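Local structure of Abbfa_003403 (Acinetobacter baumannii, 4ZXH) at residues 216-221 / 425-430; 229-234 / 418-423. The protein is a four-domain nonribosomal peptide synthetase that probably activates an amino acid, couples it to a carrier-bound chain and releases the product. All coordinates share one frame; numbering follows the deposited sequence.

Contact 1: residues 216-221 / 425-430; sequences PLDYPR and LFSAQS
Phe426 turns the edge of its ring to segment 216-221. Asp218 OD2 and Pro216 O both lie near the ring plane there. Leu217 reaches the ring obliquely, with its CD2 3.6 Å from Phe426 CZ. One face of the ring carries CB of the preceding Leu425. The Tyr219 ring has Asp218 CB over the centre of one face. Its hydroxyl end reaches Ser427, with Tyr219 OH 3.4 Å from Ser427 CB.

Asp218 carries the polar part. Its CG is anti to the carbonyl carbon (chi1 -72°), which turns the carboxylate toward the start of helix 428-447. OD2 accepts from Ser427 N at 3.1 Å, in a nearly straight bond (168°) on the anti side of the carboxylate and somewhat out of its plane. Ser430 OG also donates to OD2, but the modelled length is doubtfully short. Ser427 is the N-cap, and its OG accepts from Ser430 N at 3.1 Å. The helix start probably favours a charged Asp218.

On the backbone, Asp218 N gives a hydrogen bond of 2.8 Å to Leu425 O. Leu425 CD1 packs against Arg221 NH2. Arg221 forms a salt bridge with Asp402 and a hydrogen bond with Tyr935 of the adenylation C-terminal domain.

Helix 428-447 begins here, just after strand 414-422, whose Tyr421 touches Phe426.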
# COMPACT_ATOMS: atom_id res chain seq x y z
N PRO A 216 -10.04 -10.06 -5.19
CA PRO A 216 -10.67 -9.24 -4.15
C PRO A 216 -10.27 -9.69 -2.74
O PRO A 216 -10.38 -10.88 -2.41
CB PRO A 216 -12.16 -9.44 -4.38
CG PRO A 216 -12.26 -9.90 -5.80
CD PRO A 216 -11.04 -10.72 -6.05
N LEU A 217 -9.80 -8.75 -1.93
CA LEU A 217 -9.40 -9.05 -0.57
C LEU A 217 -10.55 -8.77 0.38
O LEU A 217 -11.47 -8.02 0.05
CB LEU A 217 -8.18 -8.23 -0.16
CG LEU A 217 -7.01 -8.22 -1.12
CD1 LEU A 217 -5.84 -7.44 -0.51
CD2 LEU A 217 -6.60 -9.64 -1.50
N ASP A 218 -10.50 -9.40 1.55
CA ASP A 218 -11.48 -9.15 2.59
C ASP A 218 -11.07 -7.99 3.48
O ASP A 218 -11.90 -7.36 4.12
CB ASP A 218 -11.69 -10.41 3.42
CG ASP A 218 -12.45 -11.48 2.66
OD1 ASP A 218 -13.51 -11.17 2.09
OD2 ASP A 218 -11.97 -12.63 2.63
N TYR A 219 -9.77 -7.71 3.49
CA TYR A 219 -9.22 -6.65 4.32
C TYR A 219 -8.25 -5.84 3.48
O TYR A 219 -7.72 -6.34 2.49
CB TYR A 219 -8.52 -7.23 5.55
CG TYR A 219 -9.33 -8.31 6.23
CD1 TYR A 219 -10.55 -8.00 6.83
CD2 TYR A 219 -8.89 -9.63 6.27
CE1 TYR A 219 -11.31 -8.98 7.45
CE2 TYR A 219 -9.66 -10.62 6.88
CZ TYR A 219 -10.87 -10.28 7.47
OH TYR A 219 -11.65 -11.24 8.09
N PRO A 220 -8.01 -4.57 3.85
CA PRO A 220 -7.01 -3.77 3.15
C PRO A 220 -5.58 -4.27 3.37
O PRO A 220 -5.18 -4.60 4.50
CB PRO A 220 -7.20 -2.37 3.75
CG PRO A 220 -7.83 -2.61 5.08
CD PRO A 220 -8.72 -3.80 4.88
N ARG A 221 -4.81 -4.33 2.30
CA ARG A 221 -3.44 -4.83 2.38
C ARG A 221 -2.55 -3.90 3.23
O ARG A 221 -2.49 -2.69 2.99
CB ARG A 221 -2.86 -4.98 0.97
CG ARG A 221 -1.57 -5.75 0.94
CD ARG A 221 -0.91 -5.67 -0.42
NE ARG A 221 -1.73 -6.28 -1.45
CZ ARG A 221 -1.71 -7.57 -1.74
NH1 ARG A 221 -2.51 -8.04 -2.69
NH2 ARG A 221 -0.92 -8.40 -1.07
N LEU A 425 -5.28 -10.59 4.69
CA LEU A 425 -5.96 -10.34 3.43
C LEU A 425 -7.28 -11.11 3.32
O LEU A 425 -8.27 -10.58 2.80
CB LEU A 425 -5.05 -10.72 2.27
CG LEU A 425 -3.65 -10.12 2.40
CD1 LEU A 425 -2.85 -10.40 1.14
CD2 LEU A 425 -3.73 -8.63 2.67
N PHE A 426 -7.30 -12.34 3.82
CA PHE A 426 -8.45 -13.21 3.65
C PHE A 426 -9.05 -13.71 4.96
O PHE A 426 -8.34 -13.93 5.95
CB PHE A 426 -8.07 -14.39 2.77
CG PHE A 426 -7.61 -13.99 1.41
CD1 PHE A 426 -8.51 -13.43 0.51
CD2 PHE A 426 -6.30 -14.16 1.03
CE1 PHE A 426 -8.10 -13.04 -0.77
CE2 PHE A 426 -5.87 -13.78 -0.25
CZ PHE A 426 -6.77 -13.23 -1.14
N SER A 427 -10.36 -13.87 4.96
CA SER A 427 -11.06 -14.43 6.11
C SER A 427 -11.05 -15.96 6.03
O SER A 427 -10.74 -16.52 4.97
CB SER A 427 -12.50 -13.91 6.16
OG SER A 427 -13.26 -14.45 5.08
N ALA A 428 -11.37 -16.63 7.13
CA ALA A 428 -11.44 -18.09 7.12
C ALA A 428 -12.52 -18.53 6.16
O ALA A 428 -12.37 -19.53 5.45
CB ALA A 428 -11.71 -18.64 8.51
N GLN A 429 -13.60 -17.76 6.12
CA GLN A 429 -14.74 -18.07 5.27
C GLN A 429 -14.35 -18.02 3.79
O GLN A 429 -14.79 -18.86 3.01
CB GLN A 429 -15.88 -17.11 5.57
CG GLN A 429 -17.24 -17.72 5.37
CD GLN A 429 -18.33 -16.99 6.15
OE1 GLN A 429 -18.07 -15.97 6.81
NE2 GLN A 429 -19.55 -17.52 6.10
N SER A 430 -13.53 -17.04 3.43
CA SER A 430 -13.02 -16.92 2.06
C SER A 430 -12.10 -18.07 1.68
O SER A 430 -12.07 -18.50 0.53
CB SER A 430 -12.29 -15.60 1.87
OG SER A 430 -13.19 -14.51 1.87

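Contact 2: residues 229-234 / 418-423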
# COMPACT_ATOMS: atom_id res chain seq x y z
N GLY A 229 -0.11 -16.18 8.59
CA GLY A 229 -0.96 -16.98 7.74
C GLY A 229 -1.76 -18.02 8.50
O GLY A 229 -1.66 -18.13 9.72
N SER A 230 -2.55 -18.79 7.76
CA SER A 230 -3.27 -19.91 8.32
C SER A 230 -3.38 -20.99 7.25
O SER A 230 -2.96 -20.77 6.12
CB SER A 230 -4.65 -19.48 8.81
OG SER A 230 -5.37 -20.60 9.29
N SER A 231 -3.94 -22.14 7.61
CA SER A 231 -3.94 -23.31 6.72
C SER A 231 -5.28 -23.98 6.73
O SER A 231 -5.88 -24.13 7.79
CB SER A 231 -2.88 -24.34 7.15
OG SER A 231 -1.58 -23.77 7.25
N LEU A 232 -5.75 -24.41 5.56
CA LEU A 232 -7.01 -25.14 5.47
C LEU A 232 -6.82 -26.49 4.75
O LEU A 232 -6.60 -26.53 3.55
CB LEU A 232 -8.06 -24.30 4.75
CG LEU A 232 -9.37 -25.00 4.38
CD1 LEU A 232 -9.99 -25.65 5.57
CD2 LEU A 232 -10.33 -24.00 3.76
N VAL A 233 -6.87 -27.60 5.50
CA VAL A 233 -6.70 -28.91 4.87
C VAL A 233 -8.00 -29.41 4.23
O VAL A 233 -9.06 -29.40 4.85
CB VAL A 233 -6.18 -29.94 5.90
CG1 VAL A 233 -5.96 -31.30 5.24
CG2 VAL A 233 -4.88 -29.43 6.52
N PHE A 234 -7.91 -29.82 2.97
CA PHE A 234 -9.08 -30.35 2.28
C PHE A 234 -8.74 -31.68 1.61
O PHE A 234 -7.57 -32.05 1.54
CB PHE A 234 -9.60 -29.36 1.24
CG PHE A 234 -8.60 -29.04 0.16
CD1 PHE A 234 -7.60 -28.10 0.37
CD2 PHE A 234 -8.66 -29.68 -1.07
CE1 PHE A 234 -6.67 -27.82 -0.61
CE2 PHE A 234 -7.73 -29.39 -2.07
CZ PHE A 234 -6.74 -28.47 -1.85
N VAL A 418 -3.52 -28.65 1.01
CA VAL A 418 -3.53 -27.61 2.02
C VAL A 418 -3.56 -26.27 1.34
O VAL A 418 -2.63 -25.94 0.61
CB VAL A 418 -2.30 -27.66 2.95
CG1 VAL A 418 -2.51 -26.75 4.17
CG2 VAL A 418 -2.02 -29.06 3.39
N LEU A 419 -4.61 -25.49 1.57
CA LEU A 419 -4.63 -24.10 1.11
C LEU A 419 -4.10 -23.20 2.22
O LEU A 419 -4.71 -23.07 3.28
CB LEU A 419 -6.03 -23.65 0.69
CG LEU A 419 -6.05 -22.23 0.08
CD1 LEU A 419 -5.42 -22.17 -1.29
CD2 LEU A 419 -7.44 -21.66 0.03
N LYS A 420 -2.95 -22.60 1.98
CA LYS A 420 -2.38 -21.63 2.91
C LYS A 420 -2.74 -20.25 2.44
O LYS A 420 -2.64 -19.95 1.25
CB LYS A 420 -0.88 -21.78 3.00
CG LYS A 420 -0.50 -23.13 3.61
CD LYS A 420 0.92 -23.09 3.98
CE LYS A 420 1.37 -24.37 4.56
NZ LYS A 420 2.85 -24.30 4.65
N TYR A 421 -3.17 -19.41 3.38
CA TYR A 421 -3.65 -18.07 3.05
C TYR A 421 -3.24 -17.05 4.10
O TYR A 421 -3.20 -17.35 5.30
CB TYR A 421 -5.18 -18.07 2.90
CG TYR A 421 -5.94 -18.41 4.16
CD1 TYR A 421 -6.11 -19.73 4.57
CD2 TYR A 421 -6.51 -17.42 4.94
CE1 TYR A 421 -6.82 -20.05 5.74
CE2 TYR A 421 -7.23 -17.72 6.10
CZ TYR A 421 -7.38 -19.03 6.49
OH TYR A 421 -8.09 -19.32 7.65
N ASN A 422 -2.94 -15.85 3.64
CA ASN A 422 -2.54 -14.74 4.49
C ASN A 422 -3.74 -14.15 5.23
O ASN A 422 -4.66 -13.62 4.59
CB ASN A 422 -1.86 -13.69 3.59
CG ASN A 422 -1.29 -12.52 4.35
OD1 ASN A 422 -1.87 -12.04 5.33
ND2 ASN A 422 -0.15 -12.03 3.88
N THR A 423 -3.75 -14.24 6.56
CA THR A 423 -4.92 -13.82 7.36
C THR A 423 -5.09 -12.30 7.53
O THR A 423 -6.00 -11.85 8.23
CB THR A 423 -4.89 -14.44 8.77
OG1 THR A 423 -3.68 -14.06 9.44
CG2 THR A 423 -4.96 -15.92 8.69
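Ser230 pairs with Tyr421 and Leu232 with Leu419, as two antiparallel hydrogen-bonded pairs between strands 229-235 and 414-422. Ser230 N donates to Tyr421 O at 2.9 Å, and Tyr421 N donates back to Ser230 O at 3.1 Å. Leu232 N reaches Leu419 O at 2.8 Å, and Leu419 N reaches Leu232 O at 3.0 Å. Ser231 with Lys420 and Val233 with Val418 are non-hydrogen-bonded pairs. CA-H...O contacts add to the ladder, such as Lys420 CA to Ser230 O.

Apolar and aromatic packing differs on the two faces. On one face the Tyr421 ring lies beside Ser230, with its CZ 3.6 Å from Ser230 CB. Its CG sits between the backbone N and the carbonyl carbon (chi1 64°), which brings the ring across to strand 229-235. Leu232 N lies at the ring edge. The Phe234 ring turns its edge to Leu419 N. Helix 428-447 lies against this side, touching Leu232, Phe234 and Tyr421. On the other face Val418 CG1 meets Ser231 CB at 3.9 Å. In the loop after strand 414-422, Thr423 CG2 packs on Ser230 CB at 3.6 Å.

Side-chain polar links are fewer. Ser230 OG makes a weak hydrogen bond to Tyr421 OH, 3.4 Å away. Ser231 OG hydrogen-bonds to Glu398. The extended Lys420 chain passes Ser231 OG, and its NZ makes a salt bridge to Glu406 and hydrogen bonds to the carbonyls of Gln396 and Gln397.

The pairing therefore rests mainly on main-chain bonds. The Ser231 hydroxyl and the Lys420 ammonium are bonded to residues outside the two strands, so between the strands the side chains add mostly van der Waals packing.

How the contacts relate
From the N terminus, the chain leaves helix 197-205 and enters segment 216-221, half of contact 1. It then runs into strand 229-235, half of contact 2. Strand 414-422 returns to close the loop of contact 2, with 183 residues between its segments. Segment 425-430 follows and closes the wider loop of contact 1, so contact 2 is nested inside it. Contact 2 joins edge strand 229-235 to strand 414-422 in a four-stranded sheet of the condensation domain. Contact 1 ties the loop before that edge strand to the start of helix 428-447. The two also meet where Tyr219 CE2 packs near Thr423 O, 4.1 Å away.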